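Local coordinates for protein SAM-dependent methyltransferase (PDB 1WZN) that probably transfers a methyl group from S-adenosylmethionine to an acceptor substrate, and is seen here with the product S-adenosylhomocysteine bound, at residues R44-A49 / E65-D70; C50-P55 / E73-V78; N104-V109 / A132-P137. All coordinates share one frame; numbering follows the deposited sequence.

Overall arrangement
The three contacts sample one Rossmann-like methyltransferase domain, two of them in or beside its sheet, from the cofactor pocket to the far ends of the strands. Interaction 1 pairs the two parallel strands whose C-terminal ends carry Ala49 and Asp70 to S-adenosylhomocysteine. Interaction 2, its centre 11 Å away, begins where strand 44-48 ends: Asp70 OD2 meets Gly51 N at 2.8 Å, so one carboxylate joins the glycine loop, the next strand and the ligand ribose. Interaction 3 is likewise centred 11 Å from interaction 1, at the start of strand 106-111, where Asp107 OD2 lies 2.9 Å from Arg44 N. Interactions 2 and 3 do not touch, their nearest atoms being about 10 Å apart.

Interaction 1 of 3, residues R44-A49 / E65-D70; sequences RVLDLA and EVVGLD. With SAH (S-adenosyl-L-homocysteine), chain F.
Asp47 and Val67 bond through the backbone at the middle of two parallel strands, 44-48 and 65-70, which belong to the beta-alpha-beta unit that opens a Rossmann-like methyltransferase fold. Asp47 N donates to Val67 O at 2.8 Å, and Asp47 O takes Leu69 N in return; Val45 makes the same two-sided connection to Glu65 O and Val67 N. The strand axes run 19° from parallel, and five successive residue pairs stay in register.

On one face, Leu46 CD1 packs on Val67 CG1 and Leu48 CD2 meets Leu69 CD2, both at 3.9 Å. Strand 91-94 continues this apolar layer beyond Val67 and Leu69, and strand 106-111 beyond Leu48. At the outer end of the same face Arg44 reaches over to Glu65 in a salt bridge. Its extended chain, with CG opposite the backbone N (chi1 -170°), brings NH1 to OE2 near the guanidinium plane, although the carboxylate is turned 57° from that plane; the modelled separation is too short to be taken literally. On the other face is Asp47, paired in the backbone with Gly68; its carboxylate is buried but satisfied by the hydroxyls of Thr56 and Thr110.

At their C-terminal ends the strands meet the ligand. Ala49 O accepts a hydrogen bond from the amino N of S-adenosylhomocysteine at 2.9 Å. Gly51 N also binds Asp70 OD2 and His72 N binds OD1, and the two carboxylate oxygens divide the ribose between them: Asp70 OD1 accepts from O2' at 2.7 Å and OD2 from O3' at 2.6 Å.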
loop_
_atom_site.group_PDB
_atom_site.type_symbol
_atom_site.label_atom_id
_atom_site.label_comp_id
_atom_site.label_asym_id
_atom_site.label_seq_id
_atom_site.Cartn_x
_atom_site.Cartn_y
_atom_site.Cartn_z
ATOM N N ARG A 44 27.836 -13.851 -38.186
ATOM C CA ARG A 44 28.769 -13.652 -37.078
ATOM C C ARG A 44 28.239 -12.590 -36.113
ATOM O O ARG A 44 27.977 -11.446 -36.502
ATOM C CB ARG A 44 30.144 -13.252 -37.634
ATOM C CG ARG A 44 31.294 -13.229 -36.619
ATOM C CD ARG A 44 32.625 -13.106 -37.369
ATOM N NE ARG A 44 33.728 -12.549 -36.578
ATOM C CZ ARG A 44 34.459 -13.223 -35.695
ATOM N NH1 ARG A 44 34.218 -14.507 -35.459
ATOM N NH2 ARG A 44 35.461 -12.617 -35.065
ATOM N N VAL A 45 28.094 -12.985 -34.853
ATOM C CA VAL A 45 27.543 -12.116 -33.812
ATOM C C VAL A 45 28.497 -11.915 -32.644
ATOM O O VAL A 45 29.137 -12.856 -32.197
ATOM C CB VAL A 45 26.245 -12.727 -33.241
ATOM C CG1 VAL A 45 25.625 -11.797 -32.209
ATOM C CG2 VAL A 45 25.260 -13.009 -34.370
ATOM N N LEU A 46 28.580 -10.680 -32.159
ATOM C CA LEU A 46 29.413 -10.346 -31.009
ATOM C C LEU A 46 28.418 -10.127 -29.872
ATOM O O LEU A 46 27.580 -9.231 -29.959
ATOM C CB LEU A 46 30.191 -9.046 -31.248
ATOM C CG LEU A 46 30.928 -8.458 -30.033
ATOM C CD1 LEU A 46 31.983 -9.429 -29.543
ATOM C CD2 LEU A 46 31.576 -7.127 -30.407
ATOM N N ASP A 47 28.491 -10.946 -28.829
ATOM C CA ASP A 47 27.576 -10.796 -27.701
ATOM C C ASP A 47 28.343 -10.161 -26.537
ATOM O O ASP A 47 29.135 -10.821 -25.870
ATOM C CB ASP A 47 26.998 -12.163 -27.300
ATOM C CG ASP A 47 25.938 -12.050 -26.218
ATOM O OD1 ASP A 47 25.218 -11.027 -26.214
ATOM O OD2 ASP A 47 25.820 -12.976 -25.385
ATOM N N LEU A 48 28.100 -8.868 -26.316
ATOM C CA LEU A 48 28.773 -8.089 -25.274
ATOM C C LEU A 48 28.193 -8.313 -23.874
ATOM O O LEU A 48 26.979 -8.364 -23.708
ATOM C CB LEU A 48 28.697 -6.597 -25.634
ATOM C CG LEU A 48 29.295 -6.191 -27.000
ATOM C CD1 LEU A 48 28.933 -4.738 -27.310
ATOM C CD2 LEU A 48 30.806 -6.351 -26.981
ATOM N N ALA A 49 29.077 -8.398 -22.879
ATOM C CA ALA A 49 28.697 -8.656 -21.485
ATOM C C ALA A 49 27.843 -9.916 -21.501
ATOM O O ALA A 49 26.726 -9.944 -20.983
ATOM C CB ALA A 49 27.919 -7.469 -20.904
ATOM N N GLU A 65 27.887 -17.819 -35.703
ATOM C CA GLU A 65 29.287 -17.864 -35.285
ATOM C C GLU A 65 29.321 -16.761 -34.239
ATOM O O GLU A 65 29.280 -15.583 -34.584
ATOM C CB GLU A 65 30.216 -17.498 -36.444
ATOM C CG GLU A 65 31.699 -17.563 -36.093
ATOM C CD GLU A 65 32.587 -17.011 -37.199
ATOM O OE1 GLU A 65 32.294 -17.269 -38.381
ATOM O OE2 GLU A 65 33.582 -16.329 -36.888
ATOM N N VAL A 66 29.407 -17.139 -32.971
ATOM C CA VAL A 66 29.356 -16.154 -31.895
ATOM C C VAL A 66 30.634 -15.945 -31.106
ATOM O O VAL A 66 31.377 -16.890 -30.830
ATOM C CB VAL A 66 28.234 -16.533 -30.899
ATOM C CG1 VAL A 66 27.971 -15.391 -29.919
ATOM C CG2 VAL A 66 26.974 -16.896 -31.671
ATOM N N VAL A 67 30.887 -14.685 -30.769
ATOM C CA VAL A 67 32.031 -14.299 -29.950
ATOM C C VAL A 67 31.404 -13.646 -28.715
ATOM O O VAL A 67 30.625 -12.707 -28.849
ATOM C CB VAL A 67 32.919 -13.257 -30.661
ATOM C CG1 VAL A 67 34.006 -12.755 -29.712
ATOM C CG2 VAL A 67 33.550 -13.879 -31.912
ATOM N N GLY A 68 31.715 -14.155 -27.525
ATOM C CA GLY A 68 31.150 -13.578 -26.312
ATOM C C GLY A 68 32.227 -12.872 -25.515
ATOM O O GLY A 68 33.327 -13.395 -25.372
ATOM N N LEU A 69 31.920 -11.683 -25.004
ATOM C CA LEU A 69 32.884 -10.912 -24.229
ATOM C C LEU A 69 32.312 -10.545 -22.863
ATOM O O LEU A 69 31.172 -10.097 -22.761
ATOM C CB LEU A 69 33.244 -9.621 -24.977
ATOM C CG LEU A 69 34.132 -8.616 -24.239
ATOM C CD1 LEU A 69 35.575 -9.098 -24.236
ATOM C CD2 LEU A 69 34.037 -7.267 -24.923
ATOM N N ASP A 70 33.096 -10.741 -21.810
ATOM C CA ASP A 70 32.633 -10.367 -20.483
ATOM C C ASP A 70 33.798 -9.909 -19.624
ATOM O O ASP A 70 34.931 -10.371 -19.773
ATOM C CB ASP A 70 31.872 -11.521 -19.807
ATOM C CG ASP A 70 30.971 -11.038 -18.673
ATOM O OD1 ASP A 70 31.473 -10.856 -17.549
ATOM O OD2 ASP A 70 29.762 -10.817 -18.916
HETATM N N SAH F . 24.091 -11.206 -21.217
HETATM C CA SAH F . 23.983 -12.174 -20.043
HETATM C CB SAH F . 24.370 -11.635 -18.693
HETATM C CG SAH F . 23.624 -10.470 -18.063
HETATM S SD SAH F . 24.500 -10.105 -16.475
HETATM C C SAH F . 22.481 -12.709 -20.051
HETATM O O SAH F . 21.682 -12.307 -20.919
HETATM O OXT SAH F . 22.187 -13.567 -19.129
HETATM C "C5'" SAH F . 25.396 -8.636 -16.801
HETATM C "C4'" SAH F . 26.881 -8.962 -17.319
HETATM O "O4'" SAH F . 27.448 -7.658 -17.490
HETATM C "C3'" SAH F . 27.795 -9.644 -16.328
HETATM O "O3'" SAH F . 28.231 -10.906 -16.836
HETATM C "C2'" SAH F . 28.951 -8.581 -16.117
HETATM O "O2'" SAH F . 30.208 -9.190 -15.852
HETATM C "C1'" SAH F . 28.899 -7.794 -17.414
HETATM N N9 SAH F . 29.443 -6.566 -17.428
HETATM C C8 SAH F . 29.194 -5.414 -16.693
HETATM N N7 SAH F . 29.931 -4.395 -16.994
HETATM C C5 SAH F . 30.778 -4.871 -18.033
HETATM C C6 SAH F . 31.811 -4.216 -18.784
HETATM N N6 SAH F . 32.169 -2.938 -18.602
HETATM N N1 SAH F . 32.426 -5.008 -19.732
HETATM C C2 SAH F . 32.092 -6.313 -19.948
HETATM N N3 SAH F . 31.105 -6.974 -19.246
HETATM C C4 SAH F . 30.495 -6.196 -18.310
#

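Interaction 2 of 3, residues C50-P55 / E73-V78; sequences CGTGIP and EEMLRV. With SAH (S-adenosyl-L-homocysteine), chain F; SO4 (sulfate ion), chain D.
Thr52 and Met75 cross at an angle, the methyl CG2 of the threonine lying 3.6 Å from CE of the methionine. Thr52 sits in the glycine-rich loop that follows the first strand of the methyltransferase fold, and Met75 in the first turn of helix 73-85. Met75 approaches with its chain bent at chi2 (-68°) and chi3 (-77°), which places CE between the Thr52 methyl and O3' of S-adenosylhomocysteine, beside Gly51 CA. Met75 CE lies 3.6 Å from Gly51 CA and equally far from O3' of the ligand.

Val78, one turn further along, lies beside Thr52 and points the same way, its CG1 3.8 Å from Thr52 CG2. The threonine methyl therefore has a partner from each of two helical turns. Its hydroxyl is turned to Asp13 of helix 12-15, which accounts for the polar end of this otherwise apolar meeting. Beyond Gly51, Cys50 SG touches Leu76 CD2 at 3.7 Å. The leucine leaves its helix away from the loop, and only its far end returns to the sulfur.

The loop itself is a type II' turn from Cys50 to Gly53, closed by Gly53 N to Cys50 O. Gly51, with its positive phi, brings its CA to 3.2 Å from O3' of the ligand. Gly53 occupies the N-cap position of helix 54-61. On the outer face of helix 73-85, Arg77 grips a sulfate, probably from the crystallisation liquor, with Arg77 NE donating to sulfate O3 at 3.1 Å.

With no hydrogen bond between the two segments, the join rests on methyl, thioether and thiol packing, while direct polar recognition of the ligand falls to neighbouring residues such as Asp70 and His72.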
loop_
_atom_site.group_PDB
_atom_site.type_symbol
_atom_site.label_atom_id
_atom_site.label_comp_id
_atom_site.label_asym_id
_atom_site.label_seq_id
_atom_site.Cartn_x
_atom_site.Cartn_y
_atom_site.Cartn_z
ATOM N N CYS A 50 28.402 -10.969 -22.097
ATOM C CA CYS A 50 27.710 -12.245 -22.267
ATOM C C CYS A 50 27.411 -13.073 -21.028
ATOM O O CYS A 50 26.636 -14.025 -21.109
ATOM C CB CYS A 50 28.479 -13.125 -23.262
ATOM S SG CYS A 50 30.107 -13.619 -22.673
ATOM N N GLY A 51 28.023 -12.732 -19.897
ATOM C CA GLY A 51 27.779 -13.480 -18.670
ATOM C C GLY A 51 28.025 -14.972 -18.823
ATOM O O GLY A 51 29.034 -15.374 -19.403
ATOM N N THR A 52 27.112 -15.787 -18.296
ATOM C CA THR A 52 27.210 -17.245 -18.385
ATOM C C THR A 52 26.802 -17.745 -19.770
ATOM O O THR A 52 26.692 -18.953 -20.004
ATOM C CB THR A 52 26.320 -17.937 -17.348
ATOM O OG1 THR A 52 24.947 -17.635 -17.628
ATOM C CG2 THR A 52 26.685 -17.474 -15.933
ATOM N N GLY A 53 26.566 -16.807 -20.681
ATOM C CA GLY A 53 26.222 -17.155 -22.049
ATOM C C GLY A 53 24.858 -17.743 -22.344
ATOM O O GLY A 53 24.706 -18.477 -23.327
ATOM N N ILE A 54 23.864 -17.414 -21.520
ATOM C CA ILE A 54 22.513 -17.928 -21.715
ATOM C C ILE A 54 22.027 -17.704 -23.154
ATOM O O ILE A 54 21.738 -18.666 -23.865
ATOM C CB ILE A 54 21.546 -17.311 -20.668
ATOM C CG1 ILE A 54 21.873 -17.904 -19.291
ATOM C CG2 ILE A 54 20.095 -17.606 -21.032
ATOM C CD1 ILE A 54 21.192 -17.225 -18.121
ATOM N N PRO A 55 21.933 -16.440 -23.611
ATOM C CA PRO A 55 21.476 -16.284 -24.998
ATOM C C PRO A 55 22.588 -16.609 -26.011
ATOM O O PRO A 55 22.313 -16.952 -27.161
ATOM C CB PRO A 55 21.030 -14.820 -25.055
ATOM C CG PRO A 55 21.948 -14.155 -24.064
ATOM C CD PRO A 55 21.976 -15.140 -22.915
ATOM N N GLU A 73 35.889 -13.207 -15.524
ATOM C CA GLU A 73 36.314 -14.561 -15.847
ATOM C C GLU A 73 35.437 -15.585 -15.129
ATOM O O GLU A 73 35.213 -16.686 -15.634
ATOM C CB GLU A 73 37.776 -14.745 -15.428
ATOM C CG GLU A 73 38.408 -16.036 -15.904
ATOM C CD GLU A 73 38.333 -16.184 -17.411
ATOM O OE1 GLU A 73 38.687 -15.223 -18.125
ATOM O OE2 GLU A 73 37.920 -17.263 -17.877
ATOM N N GLU A 74 34.938 -15.226 -13.947
ATOM C CA GLU A 74 34.090 -16.150 -13.197
ATOM C C GLU A 74 32.815 -16.492 -13.975
ATOM O O GLU A 74 32.304 -17.615 -13.890
ATOM C CB GLU A 74 33.728 -15.562 -11.827
ATOM C CG GLU A 74 34.932 -15.329 -10.914
ATOM C CD GLU A 74 35.479 -13.916 -11.002
ATOM O OE1 GLU A 74 35.435 -13.318 -12.102
ATOM O OE2 GLU A 74 35.962 -13.403 -9.970
ATOM N N MET A 75 32.297 -15.522 -14.725
ATOM C CA MET A 75 31.096 -15.755 -15.529
ATOM C C MET A 75 31.456 -16.569 -16.771
ATOM O O MET A 75 30.751 -17.518 -17.129
ATOM C CB MET A 75 30.461 -14.425 -15.950
ATOM C CG MET A 75 29.923 -13.589 -14.787
ATOM S SD MET A 75 28.485 -14.348 -13.988
ATOM C CE MET A 75 27.219 -13.954 -15.149
ATOM N N LEU A 76 32.550 -16.192 -17.431
ATOM C CA LEU A 76 33.006 -16.895 -18.630
ATOM C C LEU A 76 33.303 -18.366 -18.330
ATOM O O LEU A 76 33.114 -19.238 -19.184
ATOM C CB LEU A 76 34.265 -16.225 -19.194
ATOM C CG LEU A 76 34.145 -14.767 -19.655
ATOM C CD1 LEU A 76 35.498 -14.255 -20.123
ATOM C CD2 LEU A 76 33.119 -14.670 -20.775
ATOM N N ARG A 77 33.774 -18.640 -17.116
ATOM C CA ARG A 77 34.084 -20.011 -16.731
ATOM C C ARG A 77 32.840 -20.877 -16.894
ATOM O O ARG A 77 32.913 -21.998 -17.402
ATOM C CB ARG A 77 34.569 -20.056 -15.279
ATOM C CG ARG A 77 34.939 -21.448 -14.804
ATOM C CD ARG A 77 35.479 -21.434 -13.382
ATOM N NE ARG A 77 35.844 -22.780 -12.947
ATOM C CZ ARG A 77 36.389 -23.068 -11.768
ATOM N NH1 ARG A 77 36.638 -22.099 -10.893
ATOM N NH2 ARG A 77 36.687 -24.324 -11.463
ATOM N N VAL A 78 31.698 -20.345 -16.459
ATOM C CA VAL A 78 30.423 -21.046 -16.560
ATOM C C VAL A 78 30.003 -21.184 -18.017
ATOM O O VAL A 78 29.568 -22.246 -18.452
ATOM C CB VAL A 78 29.302 -20.285 -15.790
ATOM C CG1 VAL A 78 27.967 -21.025 -15.929
ATOM C CG2 VAL A 78 29.690 -20.139 -14.325
HETATM N N SAH F . 24.091 -11.206 -21.217
HETATM C CA SAH F . 23.983 -12.174 -20.043
HETATM C CB SAH F . 24.370 -11.635 -18.693
HETATM C CG SAH F . 23.624 -10.470 -18.063
HETATM S SD SAH F . 24.500 -10.105 -16.475
HETATM C C SAH F . 22.481 -12.709 -20.051
HETATM O O SAH F . 21.682 -12.307 -20.919
HETATM O OXT SAH F . 22.187 -13.567 -19.129
HETATM C "C5'" SAH F . 25.396 -8.636 -16.801
HETATM C "C4'" SAH F . 26.881 -8.962 -17.319
HETATM O "O4'" SAH F . 27.448 -7.658 -17.490
HETATM C "C3'" SAH F . 27.795 -9.644 -16.328
HETATM O "O3'" SAH F . 28.231 -10.906 -16.836
HETATM C "C2'" SAH F . 28.951 -8.581 -16.117
HETATM O "O2'" SAH F . 30.208 -9.190 -15.852
HETATM C "C1'" SAH F . 28.899 -7.794 -17.414
HETATM N N9 SAH F . 29.443 -6.566 -17.428
HETATM C C8 SAH F . 29.194 -5.414 -16.693
HETATM N N7 SAH F . 29.931 -4.395 -16.994
HETATM C C5 SAH F . 30.778 -4.871 -18.033
HETATM C C6 SAH F . 31.811 -4.216 -18.784
HETATM N N6 SAH F . 32.169 -2.938 -18.602
HETATM N N1 SAH F . 32.426 -5.008 -19.732
HETATM C C2 SAH F . 32.092 -6.313 -19.948
HETATM N N3 SAH F . 31.105 -6.974 -19.246
HETATM C C4 SAH F . 30.495 -6.196 -18.310
HETATM S S SO4 D . 35.273 -25.950 -15.031
HETATM O O1 SO4 D . 35.927 -24.768 -15.623
HETATM O O2 SO4 D . 34.194 -26.425 -15.920
HETATM O O3 SO4 D . 34.709 -25.588 -13.717
HETATM O O4 SO4 D . 36.274 -27.022 -14.862
#

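Interaction 3 of 3, residues N104-V109 / A132-P137; sequences NEFDAV and AEALKP
Phe106 and Leu135 form a parallel bridge, their CA atoms 5.0 Å apart, just where helix 121-134 gives way to an extended chain. Ala134 O receives two amides there: Phe106 N almost straight on, and Glu105 N at 2.9 Å from above the carbonyl plane. Asn104 N donates to Glu133 O at 2.7 Å; the last two helix carbonyls thus serve the loop, and Lys136 N donates to Phe106 O.

Asn104 adds a side-chain bond, Asn104 ND2 to Leu135 O at 3.1 Å, with the acceptor 16° out of its amide plane. Lys136 stretches out fully beyond CG and passes over the carbonyls of Asn104 and Glu105 to Asp107. Lys136 NZ lies 3.5 Å from Asp107 OD1 in a salt bridge; a water donates to Asp107 OD2, but its link to NZ is modelled too short and is doubtful. The same carboxylate is shared with Arg40 and with the backbone amides of Arg43 and Arg44, which probably help stabilise its negative charge. On the buried side, Val109 CG2 meets Leu135 CD2 at 3.6 Å in a crossing approach, and Ala134 CB lies close to the same valine methyl. Phe106 presents its ring edge toward Ala134 O.

The contact thus fastens the C-terminal end of helix 121-134 to the entrance of strand 106-111, between neighbouring strands 44-48 and 139-146.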
loop_
_atom_site.group_PDB
_atom_site.type_symbol
_atom_site.label_atom_id
_atom_site.label_comp_id
_atom_site.label_asym_id
_atom_site.label_seq_id
_atom_site.Cartn_x
_atom_site.Cartn_y
_atom_site.Cartn_z
ATOM N N ASN A 104 34.441 -3.178 -38.086
ATOM C CA ASN A 104 33.529 -3.626 -39.130
ATOM C C ASN A 104 33.689 -5.112 -39.436
ATOM O O ASN A 104 33.933 -5.504 -40.580
ATOM C CB ASN A 104 33.777 -2.779 -40.381
ATOM C CG ASN A 104 34.013 -1.310 -40.039
ATOM O OD1 ASN A 104 35.156 -0.842 -39.970
ATOM N ND2 ASN A 104 32.925 -0.582 -39.788
ATOM N N GLU A 105 33.532 -5.948 -38.412
ATOM C CA GLU A 105 33.699 -7.377 -38.621
ATOM C C GLU A 105 32.583 -8.272 -38.092
ATOM O O GLU A 105 32.690 -9.494 -38.155
ATOM C CB GLU A 105 35.048 -7.817 -38.055
ATOM C CG GLU A 105 35.198 -7.659 -36.556
ATOM C CD GLU A 105 36.617 -7.958 -36.105
ATOM O OE1 GLU A 105 37.474 -7.043 -36.152
ATOM O OE2 GLU A 105 36.880 -9.117 -35.723
ATOM N N PHE A 106 31.514 -7.671 -37.577
ATOM C CA PHE A 106 30.383 -8.446 -37.074
ATOM C C PHE A 106 29.107 -8.051 -37.799
ATOM O O PHE A 106 28.894 -6.872 -38.100
ATOM C CB PHE A 106 30.214 -8.229 -35.566
ATOM C CG PHE A 106 31.256 -8.919 -34.743
ATOM C CD1 PHE A 106 31.200 -10.298 -34.542
ATOM C CD2 PHE A 106 32.316 -8.206 -34.199
ATOM C CE1 PHE A 106 32.189 -10.954 -33.813
ATOM C CE2 PHE A 106 33.314 -8.854 -33.467
ATOM C CZ PHE A 106 33.247 -10.233 -33.275
ATOM N N ASP A 107 28.269 -9.040 -38.102
ATOM C CA ASP A 107 27.005 -8.779 -38.781
ATOM C C ASP A 107 26.005 -8.223 -37.780
ATOM O O ASP A 107 25.074 -7.506 -38.145
ATOM C CB ASP A 107 26.433 -10.060 -39.384
ATOM C CG ASP A 107 27.366 -10.695 -40.389
ATOM O OD1 ASP A 107 27.862 -9.967 -41.270
ATOM O OD2 ASP A 107 27.589 -11.916 -40.294
ATOM N N ALA A 108 26.196 -8.579 -36.515
ATOM C CA ALA A 108 25.320 -8.096 -35.454
ATOM C C ALA A 108 26.069 -8.067 -34.135
ATOM O O ALA A 108 27.010 -8.835 -33.916
ATOM C CB ALA A 108 24.088 -8.989 -35.332
ATOM N N VAL A 109 25.646 -7.164 -33.261
ATOM C CA VAL A 109 26.239 -7.036 -31.940
ATOM C C VAL A 109 25.051 -7.026 -30.993
ATOM O O VAL A 109 24.066 -6.331 -31.246
ATOM C CB VAL A 109 27.008 -5.709 -31.782
ATOM C CG1 VAL A 109 27.529 -5.577 -30.352
ATOM C CG2 VAL A 109 28.178 -5.657 -32.775
ATOM N N ALA A 132 29.110 0.651 -33.163
ATOM C CA ALA A 132 28.971 1.069 -34.553
ATOM C C ALA A 132 30.252 0.727 -35.323
ATOM O O ALA A 132 30.191 0.257 -36.459
ATOM C CB ALA A 132 28.697 2.563 -34.631
ATOM N N GLU A 133 31.405 0.951 -34.700
ATOM C CA GLU A 133 32.683 0.662 -35.349
ATOM C C GLU A 133 32.906 -0.838 -35.555
ATOM O O GLU A 133 33.643 -1.241 -36.454
ATOM C CB GLU A 133 33.844 1.248 -34.538
ATOM C CG GLU A 133 33.770 2.757 -34.356
ATOM C CD GLU A 133 35.030 3.346 -33.748
ATOM O OE1 GLU A 133 35.515 2.814 -32.725
ATOM O OE2 GLU A 133 35.533 4.352 -34.294
ATOM N N ALA A 134 32.266 -1.663 -34.732
ATOM C CA ALA A 134 32.415 -3.116 -34.850
ATOM C C ALA A 134 31.522 -3.744 -35.921
ATOM O O ALA A 134 31.775 -4.865 -36.370
ATOM C CB ALA A 134 32.137 -3.775 -33.497
ATOM N N LEU A 135 30.490 -3.021 -36.342
ATOM C CA LEU A 135 29.536 -3.537 -37.319
ATOM C C LEU A 135 29.863 -3.422 -38.802
ATOM O O LEU A 135 30.448 -2.436 -39.253
ATOM C CB LEU A 135 28.172 -2.876 -37.103
ATOM C CG LEU A 135 27.359 -3.277 -35.873
ATOM C CD1 LEU A 135 26.180 -2.311 -35.716
ATOM C CD2 LEU A 135 26.862 -4.704 -36.024
ATOM N N LYS A 136 29.459 -4.444 -39.553
ATOM C CA LYS A 136 29.622 -4.449 -41.005
ATOM C C LYS A 136 28.461 -3.597 -41.511
ATOM O O LYS A 136 27.454 -3.444 -40.816
ATOM C CB LYS A 136 29.478 -5.864 -41.569
ATOM C CG LYS A 136 30.591 -6.822 -41.192
ATOM C CD LYS A 136 30.420 -8.128 -41.950
ATOM C CE LYS A 136 31.450 -9.158 -41.546
ATOM N NZ LYS A 136 31.193 -10.417 -42.285
ATOM N N PRO A 137 28.579 -3.031 -42.723
ATOM C CA PRO A 137 27.499 -2.202 -43.266
ATOM C C PRO A 137 26.171 -2.944 -43.257
ATOM O O PRO A 137 26.095 -4.103 -43.664
ATOM C CB PRO A 137 27.978 -1.896 -44.685
ATOM C CG PRO A 137 29.465 -1.896 -44.543
ATOM C CD PRO A 137 29.702 -3.111 -43.675
HETATM O O HOH W 1 30.528 -12.309 -40.944
#